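Alcohol dehydrogenase superfamily protein (Novosphingobium aromaticivorans, PDB 3GAZ) probably acts as an NADP-dependent oxidoreductase of the medium-chain alcohol dehydrogenase superfamily. Local coordinates at residues H270-N275 / A279-M284; G33-Q38 / R114-K119; M69-T74 / Q107-D112. All blocks are in the same frame, centred on the assembly; numbering follows the deposited sequence.

Contact 1: H270-N275 / A279-M284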
loop_
_atom_site.group_PDB
_atom_site.type_symbol
_atom_site.label_atom_id
_atom_site.label_comp_id
_atom_site.label_asym_id
_atom_site.label_seq_id
_atom_site.Cartn_x
_atom_site.Cartn_y
_atom_site.Cartn_z
ATOM N N HIS A 270 5.229 -4.458 -9.115
ATOM C CA HIS A 270 6.266 -4.408 -8.084
ATOM C C HIS A 270 6.809 -3.007 -7.866
ATOM O O HIS A 270 7.015 -2.582 -6.730
ATOM C CB HIS A 270 7.427 -5.375 -8.391
ATOM C CG HIS A 270 8.481 -5.410 -7.318
ATOM N ND1 HIS A 270 9.650 -4.688 -7.402
ATOM C CD2 HIS A 270 8.495 -6.012 -6.104
ATOM C CE1 HIS A 270 10.342 -4.836 -6.283
ATOM N NE2 HIS A 270 9.661 -5.633 -5.480
ATOM N N THR A 271 7.029 -2.287 -8.952
ATOM C CA THR A 271 7.555 -0.932 -8.852
ATOM C C THR A 271 6.717 -0.041 -7.955
ATOM O O THR A 271 7.247 0.714 -7.142
ATOM C CB THR A 271 7.637 -0.288 -10.225
ATOM O OG1 THR A 271 8.641 -0.965 -10.981
ATOM C CG2 THR A 271 7.962 1.200 -10.114
ATOM N N LEU A 272 5.402 -0.123 -8.117
ATOM C CA LEU A 272 4.493 0.686 -7.311
ATOM C C LEU A 272 4.255 0.127 -5.918
ATOM O O LEU A 272 4.008 0.875 -4.984
ATOM C CB LEU A 272 3.143 0.838 -8.018
ATOM C CG LEU A 272 3.082 1.585 -9.364
ATOM C CD1 LEU A 272 1.665 1.645 -9.885
ATOM C CD2 LEU A 272 3.579 2.987 -9.166
ATOM N N LEU A 273 4.327 -1.190 -5.779
ATOM C CA LEU A 273 4.080 -1.829 -4.481
ATOM C C LEU A 273 5.257 -1.717 -3.527
ATOM O O LEU A 273 5.083 -1.670 -2.315
ATOM C CB LEU A 273 3.739 -3.312 -4.683
ATOM C CG LEU A 273 2.451 -3.594 -5.477
ATOM C CD1 LEU A 273 2.357 -5.067 -5.784
ATOM C CD2 LEU A 273 1.252 -3.171 -4.673
ATOM N N ALA A 274 6.455 -1.689 -4.097
ATOM C CA ALA A 274 7.686 -1.627 -3.312
ATOM C C ALA A 274 8.452 -0.315 -3.421
ATOM O O ALA A 274 9.415 -0.099 -2.694
ATOM C CB ALA A 274 8.608 -2.781 -3.708
ATOM N N ASN A 275 8.031 0.557 -4.329
ATOM C CA ASN A 275 8.694 1.842 -4.527
ATOM C C ASN A 275 10.150 1.728 -4.970
ATOM O O ASN A 275 11.038 2.344 -4.379
ATOM C CB ASN A 275 8.613 2.695 -3.253
ATOM C CG ASN A 275 7.248 3.317 -3.059
ATOM O OD1 ASN A 275 6.774 4.068 -3.912
ATOM N ND2 ASN A 275 6.602 3.005 -1.935
ATOM N N ALA A 279 11.731 5.674 -11.469
ATOM C CA ALA A 279 12.189 6.465 -12.607
ATOM C C ALA A 279 12.054 5.729 -13.938
ATOM O O ALA A 279 11.838 6.350 -14.980
ATOM C CB ALA A 279 13.637 6.889 -12.393
ATOM N N HIS A 280 12.190 4.407 -13.903
ATOM C CA HIS A 280 12.090 3.599 -15.116
ATOM C C HIS A 280 10.708 3.744 -15.763
ATOM O O HIS A 280 10.569 3.622 -16.981
ATOM C CB HIS A 280 12.366 2.128 -14.778
ATOM C CG HIS A 280 12.478 1.236 -15.975
ATOM N ND1 HIS A 280 13.276 1.540 -17.058
ATOM C CD2 HIS A 280 11.922 0.030 -16.244
ATOM C CE1 HIS A 280 13.206 0.560 -17.942
ATOM N NE2 HIS A 280 12.391 -0.367 -17.473
ATOM N N PHE A 281 9.687 4.004 -14.950
ATOM C CA PHE A 281 8.330 4.155 -15.470
ATOM C C PHE A 281 8.210 5.351 -16.404
ATOM O O PHE A 281 7.776 5.204 -17.547
ATOM C CB PHE A 281 7.329 4.278 -14.321
ATOM C CG PHE A 281 6.760 2.960 -13.874
ATOM C CD1 PHE A 281 7.470 1.778 -14.068
ATOM C CD2 PHE A 281 5.510 2.898 -13.270
ATOM C CE1 PHE A 281 6.940 0.550 -13.667
ATOM C CE2 PHE A 281 4.972 1.682 -12.866
ATOM C CZ PHE A 281 5.690 0.502 -13.067
ATOM N N GLY A 282 8.586 6.529 -15.917
ATOM C CA GLY A 282 8.520 7.719 -16.749
ATOM C C GLY A 282 9.391 7.557 -17.983
ATOM O O GLY A 282 9.068 8.054 -19.063
ATOM N N GLU A 283 10.507 6.857 -17.824
ATOM C CA GLU A 283 11.412 6.631 -18.940
ATOM C C GLU A 283 10.735 5.800 -20.025
ATOM O O GLU A 283 10.825 6.128 -21.206
ATOM C CB GLU A 283 12.684 5.929 -18.459
ATOM C CG GLU A 283 13.587 6.794 -17.587
ATOM C CD GLU A 283 14.024 8.072 -18.282
ATOM O OE1 GLU A 283 13.276 9.070 -18.230
ATOM O OE2 GLU A 283 15.115 8.074 -18.890
HETATM N N MSE A 284 10.059 4.726 -19.626
HETATM C CA MSE A 284 9.371 3.877 -20.594
HETATM C C MSE A 284 8.254 4.662 -21.293
HETATM O O MSE A 284 8.036 4.496 -22.488
HETATM C CB MSE A 284 8.789 2.620 -19.919
HETATM C CG MSE A 284 9.819 1.517 -19.591
HETATM SE SE MSE A 284 9.108 -0.044 -18.942
HETATM C CE MSE A 284 8.719 0.478 -17.236
#
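Thr-271 OG1 makes a weak hydrogen bond to Glu-276 O and also lies obliquely above the Phe-281 ring, 3.5 Å from Phe-281 CE1. The pair joins two consecutive helices, 270-274 and 278-293, which follow strand 262-265, the outermost strand, within this chain, of the parallel Rossmann sheet. The short helix stops where Asn-275 adopts a positive phi of 62°, and the next helix begins a few residues later; the closest CA atoms across the contact, those of Thr-271 and Phe-281, remain 8.4 Å apart. Across the two segments only side chains touch, with no hydrogen bond.

The first torsion of Thr-271 gives its two branches separate roles. At -68° it sets OG1 beside the backbone N, facing the polar partner in the turn, and sends CG2 anti to that N and over one face of the phenyl ring. Thr-271 CG2 lies 3.8 Å from the centroid of the Phe-281 ring and only 14° off the ring normal, which identifies a CH-pi contact. Thr-271 CB lies 3.5 Å from Phe-281 CZ, so the threonine meets the ring through its carbon skeleton as much as through its methyl. Phe-281 comes from the opposite direction.

The same ring touches Leu-94 of strand 90-94 and Leu-115, both in the GroES-like domain, and Ile-136 of helix 132-145; the helix pair thus packs against that domain. Just past the short helix, Asn-275 packs on Pro-325 of the second subunit. Leu-272, which also packs on Leu-94, reaches the ring obliquely, its branch carbon CG lying 4.0 Å from Phe-281 CE2.

Contact 2: G33-Q38 / R114-K119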
loop_
_atom_site.group_PDB
_atom_site.type_symbol
_atom_site.label_atom_id
_atom_site.label_comp_id
_atom_site.label_asym_id
_atom_site.label_seq_id
_atom_site.Cartn_x
_atom_site.Cartn_y
_atom_site.Cartn_z
ATOM N N GLY A 33 8.788 16.439 -4.496
ATOM C CA GLY A 33 8.976 15.376 -5.463
ATOM C C GLY A 33 7.706 14.995 -6.206
ATOM O O GLY A 33 7.767 14.236 -7.171
ATOM N N GLN A 34 6.561 15.515 -5.767
ATOM C CA GLN A 34 5.277 15.219 -6.414
ATOM C C GLN A 34 4.699 16.429 -7.145
ATOM O O GLN A 34 5.097 17.571 -6.907
ATOM C CB GLN A 34 4.217 14.794 -5.387
ATOM C CG GLN A 34 4.535 13.608 -4.504
ATOM C CD GLN A 34 3.351 13.249 -3.615
ATOM O OE1 GLN A 34 2.803 14.105 -2.914
ATOM N NE2 GLN A 34 2.949 11.983 -3.643
ATOM N N VAL A 35 3.741 16.162 -8.028
ATOM C CA VAL A 35 3.034 17.213 -8.748
ATOM C C VAL A 35 1.563 16.861 -8.585
ATOM O O VAL A 35 1.221 15.685 -8.439
ATOM C CB VAL A 35 3.380 17.260 -10.264
ATOM C CG1 VAL A 35 4.834 17.650 -10.459
ATOM C CG2 VAL A 35 3.079 15.920 -10.921
ATOM N N LEU A 36 0.698 17.869 -8.574
ATOM C CA LEU A 36 -0.728 17.618 -8.444
ATOM C C LEU A 36 -1.288 17.559 -9.849
ATOM O O LEU A 36 -1.181 18.518 -10.610
ATOM C CB LEU A 36 -1.418 18.736 -7.655
ATOM C CG LEU A 36 -2.920 18.529 -7.423
ATOM C CD1 LEU A 36 -3.142 17.293 -6.551
ATOM C CD2 LEU A 36 -3.521 19.762 -6.757
ATOM N N VAL A 37 -1.880 16.424 -10.198
ATOM C CA VAL A 37 -2.434 16.260 -11.526
ATOM C C VAL A 37 -3.938 16.408 -11.547
ATOM O O VAL A 37 -4.645 15.779 -10.762
ATOM C CB VAL A 37 -2.096 14.873 -12.116
ATOM C CG1 VAL A 37 -2.711 14.741 -13.515
ATOM C CG2 VAL A 37 -0.584 14.679 -12.169
ATOM N N GLN A 38 -4.423 17.264 -12.435
ATOM C CA GLN A 38 -5.854 17.435 -12.593
ATOM C C GLN A 38 -6.142 16.379 -13.645
ATOM O O GLN A 38 -5.746 16.522 -14.804
ATOM C CB GLN A 38 -6.179 18.826 -13.124
ATOM C CG GLN A 38 -7.661 19.069 -13.335
ATOM C CD GLN A 38 -7.975 20.531 -13.566
ATOM O OE1 GLN A 38 -7.390 21.173 -14.441
ATOM N NE2 GLN A 38 -8.904 21.067 -12.782
ATOM N N ARG A 114 8.464 11.172 -11.025
ATOM C CA ARG A 114 9.162 10.108 -11.745
ATOM C C ARG A 114 8.249 9.145 -12.499
ATOM O O ARG A 114 8.676 8.502 -13.462
ATOM C CB ARG A 114 10.038 9.323 -10.774
ATOM C CG ARG A 114 11.197 10.131 -10.203
ATOM C CD ARG A 114 11.939 9.340 -9.145
ATOM N NE ARG A 114 11.164 9.223 -7.914
ATOM C CZ ARG A 114 11.576 8.574 -6.830
ATOM N NH1 ARG A 114 12.760 7.975 -6.822
ATOM N NH2 ARG A 114 10.809 8.537 -5.748
ATOM N N LEU A 115 6.999 9.045 -12.059
ATOM C CA LEU A 115 6.028 8.156 -12.686
ATOM C C LEU A 115 5.364 8.781 -13.913
ATOM O O LEU A 115 4.707 8.087 -14.694
ATOM C CB LEU A 115 4.938 7.783 -11.680
ATOM C CG LEU A 115 5.339 6.959 -10.453
ATOM C CD1 LEU A 115 4.139 6.806 -9.520
ATOM C CD2 LEU A 115 5.853 5.600 -10.897
ATOM N N LEU A 116 5.542 10.086 -14.078
ATOM C CA LEU A 116 4.930 10.812 -15.182
ATOM C C LEU A 116 5.820 11.124 -16.374
ATOM O O LEU A 116 7.044 11.165 -16.270
ATOM C CB LEU A 116 4.343 12.126 -14.664
ATOM C CG LEU A 116 3.177 12.004 -13.684
ATOM C CD1 LEU A 116 2.888 13.359 -13.071
ATOM C CD2 LEU A 116 1.954 11.452 -14.408
ATOM N N ALA A 117 5.166 11.355 -17.507
ATOM C CA ALA A 117 5.829 11.712 -18.753
ATOM C C ALA A 117 4.859 12.620 -19.498
ATOM O O ALA A 117 3.637 12.467 -19.377
ATOM C CB ALA A 117 6.123 10.466 -19.579
ATOM N N SER A 118 5.394 13.569 -20.260
ATOM C CA SER A 118 4.545 14.478 -21.012
ATOM C C SER A 118 3.619 13.664 -21.900
ATOM O O SER A 118 4.020 12.640 -22.459
ATOM C CB SER A 118 5.396 15.418 -21.873
ATOM O OG SER A 118 6.185 16.271 -21.062
ATOM N N LYS A 119 2.374 14.110 -22.020
ATOM C CA LYS A 119 1.406 13.412 -22.851
ATOM C C LYS A 119 1.764 13.585 -24.323
ATOM O O LYS A 119 2.124 14.677 -24.751
ATOM C CB LYS A 119 -0.001 13.964 -22.618
ATOM C CG LYS A 119 -1.073 13.256 -23.452
ATOM C CD LYS A 119 -2.449 13.877 -23.279
ATOM C CE LYS A 119 -2.550 15.215 -23.987
ATOM N NZ LYS A 119 -2.321 15.079 -25.454
#
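The GroES-like domain, built round a curled and mostly antiparallel sheet, closes part of its hydrophobic interior where Leu-116 meets Val-35 and Val-37. The strands carrying them, 116-118 and 34-39, are not hydrogen-bonded to each other: the nearest CA atoms, of Val-35 and Leu-116, are 9.3 Å apart, and side chains alone span the distance. A single methyl, Leu-116 CD1, makes both contacts.

Toward Val-35 the approach is tip to tip, with Val-35 CG2 only 3.3 Å from Leu-116 CD1. That is shorter than ordinary carbon-carbon van der Waals separation; the packing is close here, though the exact value is doubtful. The valine presents this methyl because its first torsion (-66°) lodges CG2 between the backbone N and the carbonyl carbon, leaving CG1 anti to the carbonyl carbon. Val-37, two residues on and on the same face of its strand, offers CG2 at a relaxed 3.8 Å from the same Leu-116 CD1; here the two side chains slide past one another in opposite directions. The leucine chain is extended at its second torsion (169°), which carries CD1 to its full reach from the backbone.

Val-111 of strand 108-112 completes the setting: its backbone bonds to Val-35 and its side chain touches Leu-116. Phe-85 also packs on Leu-116, while Val-78 and Val-82 also touch Val-35. The residues on either side of Leu-116 in the chain, Leu-115 and Ala-117, turn instead to helix 278-293, so this short segment is sandwiched between the domain interior and that helix.

Contact 3: M69-T74 / Q107-D112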
loop_
_atom_site.group_PDB
_atom_site.type_symbol
_atom_site.label_atom_id
_atom_site.label_comp_id
_atom_site.label_asym_id
_atom_site.label_seq_id
_atom_site.Cartn_x
_atom_site.Cartn_y
_atom_site.Cartn_z
HETATM N N MSE A 69 -5.781 2.728 -12.264
HETATM C CA MSE A 69 -4.324 2.802 -12.243
HETATM C C MSE A 69 -3.682 3.784 -13.228
HETATM O O MSE A 69 -2.625 4.353 -12.940
HETATM C CB MSE A 69 -3.750 1.395 -12.483
HETATM C CG MSE A 69 -4.355 0.315 -11.588
HETATM SE SE MSE A 69 -3.821 -1.378 -12.030
HETATM C CE MSE A 69 -5.060 -1.861 -13.026
ATOM N N ASP A 70 -4.311 3.965 -14.388
ATOM C CA ASP A 70 -3.790 4.856 -15.430
ATOM C C ASP A 70 -4.473 6.223 -15.463
ATOM O O ASP A 70 -5.666 6.343 -15.177
ATOM C CB ASP A 70 -3.970 4.235 -16.821
ATOM C CG ASP A 70 -3.125 2.988 -17.041
ATOM O OD1 ASP A 70 -1.941 2.983 -16.637
ATOM O OD2 ASP A 70 -3.643 2.019 -17.649
ATOM N N LEU A 71 -3.714 7.251 -15.835
ATOM C CA LEU A 71 -4.287 8.580 -15.950
ATOM C C LEU A 71 -3.660 9.406 -17.059
ATOM O O LEU A 71 -2.608 9.063 -17.606
ATOM C CB LEU A 71 -4.179 9.348 -14.626
ATOM C CG LEU A 71 -2.817 9.724 -14.027
ATOM C CD1 LEU A 71 -2.079 10.720 -14.917
ATOM C CD2 LEU A 71 -3.052 10.339 -12.648
ATOM N N ALA A 72 -4.350 10.491 -17.391
ATOM C CA ALA A 72 -3.902 11.450 -18.387
ATOM C C ALA A 72 -4.552 12.745 -17.927
ATOM O O ALA A 72 -5.755 12.779 -17.659
ATOM C CB ALA A 72 -4.401 11.068 -19.774
ATOM N N GLY A 73 -3.766 13.805 -17.804
ATOM C CA GLY A 73 -4.337 15.062 -17.359
ATOM C C GLY A 73 -3.384 16.230 -17.491
ATOM O O GLY A 73 -2.515 16.243 -18.362
ATOM N N THR A 74 -3.549 17.209 -16.611
ATOM C CA THR A 74 -2.722 18.404 -16.621
ATOM C C THR A 74 -2.179 18.708 -15.230
ATOM O O THR A 74 -2.859 18.506 -14.224
ATOM C CB THR A 74 -3.539 19.624 -17.112
ATOM O OG1 THR A 74 -3.962 19.403 -18.462
ATOM C CG2 THR A 74 -2.700 20.895 -17.054
ATOM N N GLN A 107 -10.839 13.469 -9.564
ATOM C CA GLN A 107 -10.540 14.683 -10.304
ATOM C C GLN A 107 -9.077 15.083 -10.155
ATOM O O GLN A 107 -8.522 15.720 -11.045
ATOM C CB GLN A 107 -11.438 15.832 -9.837
ATOM C CG GLN A 107 -12.910 15.632 -10.161
ATOM C CD GLN A 107 -13.751 16.816 -9.739
ATOM O OE1 GLN A 107 -13.650 17.288 -8.603
ATOM N NE2 GLN A 107 -14.591 17.304 -10.651
ATOM N N PHE A 108 -8.455 14.702 -9.037
ATOM C CA PHE A 108 -7.051 15.040 -8.788
ATOM C C PHE A 108 -6.261 13.885 -8.174
ATOM O O PHE A 108 -6.829 12.967 -7.590
ATOM C CB PHE A 108 -6.948 16.232 -7.831
ATOM C CG PHE A 108 -7.615 17.476 -8.327
ATOM C CD1 PHE A 108 -6.922 18.381 -9.125
ATOM C CD2 PHE A 108 -8.942 17.744 -8.001
ATOM C CE1 PHE A 108 -7.544 19.539 -9.593
ATOM C CE2 PHE A 108 -9.572 18.898 -8.464
ATOM C CZ PHE A 108 -8.873 19.797 -9.262
ATOM N N ALA A 109 -4.942 13.957 -8.303
ATOM C CA ALA A 109 -4.054 12.955 -7.733
ATOM C C ALA A 109 -2.661 13.553 -7.561
ATOM O O ALA A 109 -2.133 14.189 -8.475
ATOM C CB ALA A 109 -3.987 11.725 -8.628
ATOM N N ALA A 110 -2.087 13.365 -6.378
ATOM C CA ALA A 110 -0.740 13.846 -6.078
ATOM C C ALA A 110 0.156 12.684 -6.499
ATOM O O ALA A 110 0.081 11.598 -5.919
ATOM C CB ALA A 110 -0.597 14.119 -4.583
ATOM N N VAL A 111 0.997 12.914 -7.502
ATOM C CA VAL A 111 1.852 11.861 -8.041
ATOM C C VAL A 111 3.343 12.167 -8.071
ATOM O O VAL A 111 3.753 13.288 -8.375
ATOM C CB VAL A 111 1.427 11.521 -9.487
ATOM C CG1 VAL A 111 2.258 10.362 -10.026
ATOM C CG2 VAL A 111 -0.056 11.197 -9.526
ATOM N N ASP A 112 4.146 11.144 -7.776
ATOM C CA ASP A 112 5.600 11.266 -7.798
ATOM C C ASP A 112 5.967 11.575 -9.247
ATOM O O ASP A 112 5.625 10.809 -10.153
ATOM C CB ASP A 112 6.243 9.944 -7.366
ATOM C CG ASP A 112 7.758 10.030 -7.266
ATOM O OD1 ASP A 112 8.413 10.428 -8.255
ATOM O OD2 ASP A 112 8.296 9.687 -6.191
#
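Leu-71 extends one methyl, CD2, into the notch between Ala-109 and Val-111, two residues on the same face of strand 108-112. Strands 70-78 and 108-112 both pair with strand 34-39 in the curled sheet of the GroES-like domain, and here they face each other with a CA separation of 9.3 Å between Leu-71 and Ala-109. No backbone bond crosses that distance.

The leucine conformation explains the single-methyl approach. Both of its side-chain torsions lie near +60°: the first, 64°, tucks CG between the backbone N and the carbonyl carbon, and the second, 65°, folds CD1 back and leaves CD2 anti to CA, at the far end of the chain. CD2 is thus the atom that arrives, and it finds two carbons at the same range: Ala-109 CB at 4.4 Å, and Val-111 CG2, also 4.4 Å from Leu-71 CD2. Those two are themselves close, Ala-109 CB being 4.1 Å from Val-111 CG2, so the three methyls form a nearly equilateral triangle. Val-111 supplies CG2 because its CG1 stands anti to the backbone N (-176°), turning CG2 to the other side, next to that N.

Ile-39 of the intervening strand touches both Leu-71 and Ala-109, and Thr-95 and Thr-104 pack on Leu-71 as well. Polar side chains nearby are engaged elsewhere: Asp-70 OD1 accepts from Leu-133 N, and Asp-112 is salt-bridged to Arg-114. All three residues that meet here are buried aliphatics; with no directional bond and separations of 4.4 Å, the contact rests on loose dispersion and exclusion of water.

How the contacts relate
Contacts 2 and 3 join only buried side chains, while contact 1 includes the partly exposed Thr-271; none has a hydrogen bond across. Contacts 2 and 3, with centres 7 Å apart, belong to one curled sheet: strand 34-39 in contact 2 is probably hydrogen-bonded to both segments of contact 3, through Gln-38 N to Thr-74 O (2.7 Å) and Val-37 N to Ala-109 O (2.8 Å). Both are purely aliphatic, one closely packed, the other at longer separations. Contact 1 is helical and adds an aromatic face; it reaches contact 2 where Phe-281 CD2 lies 3.6 Å from Leu-115 CD2, but not contact 3. Contacts 1 and 2 reach the second subunit, through Asn-275 and Arg-114.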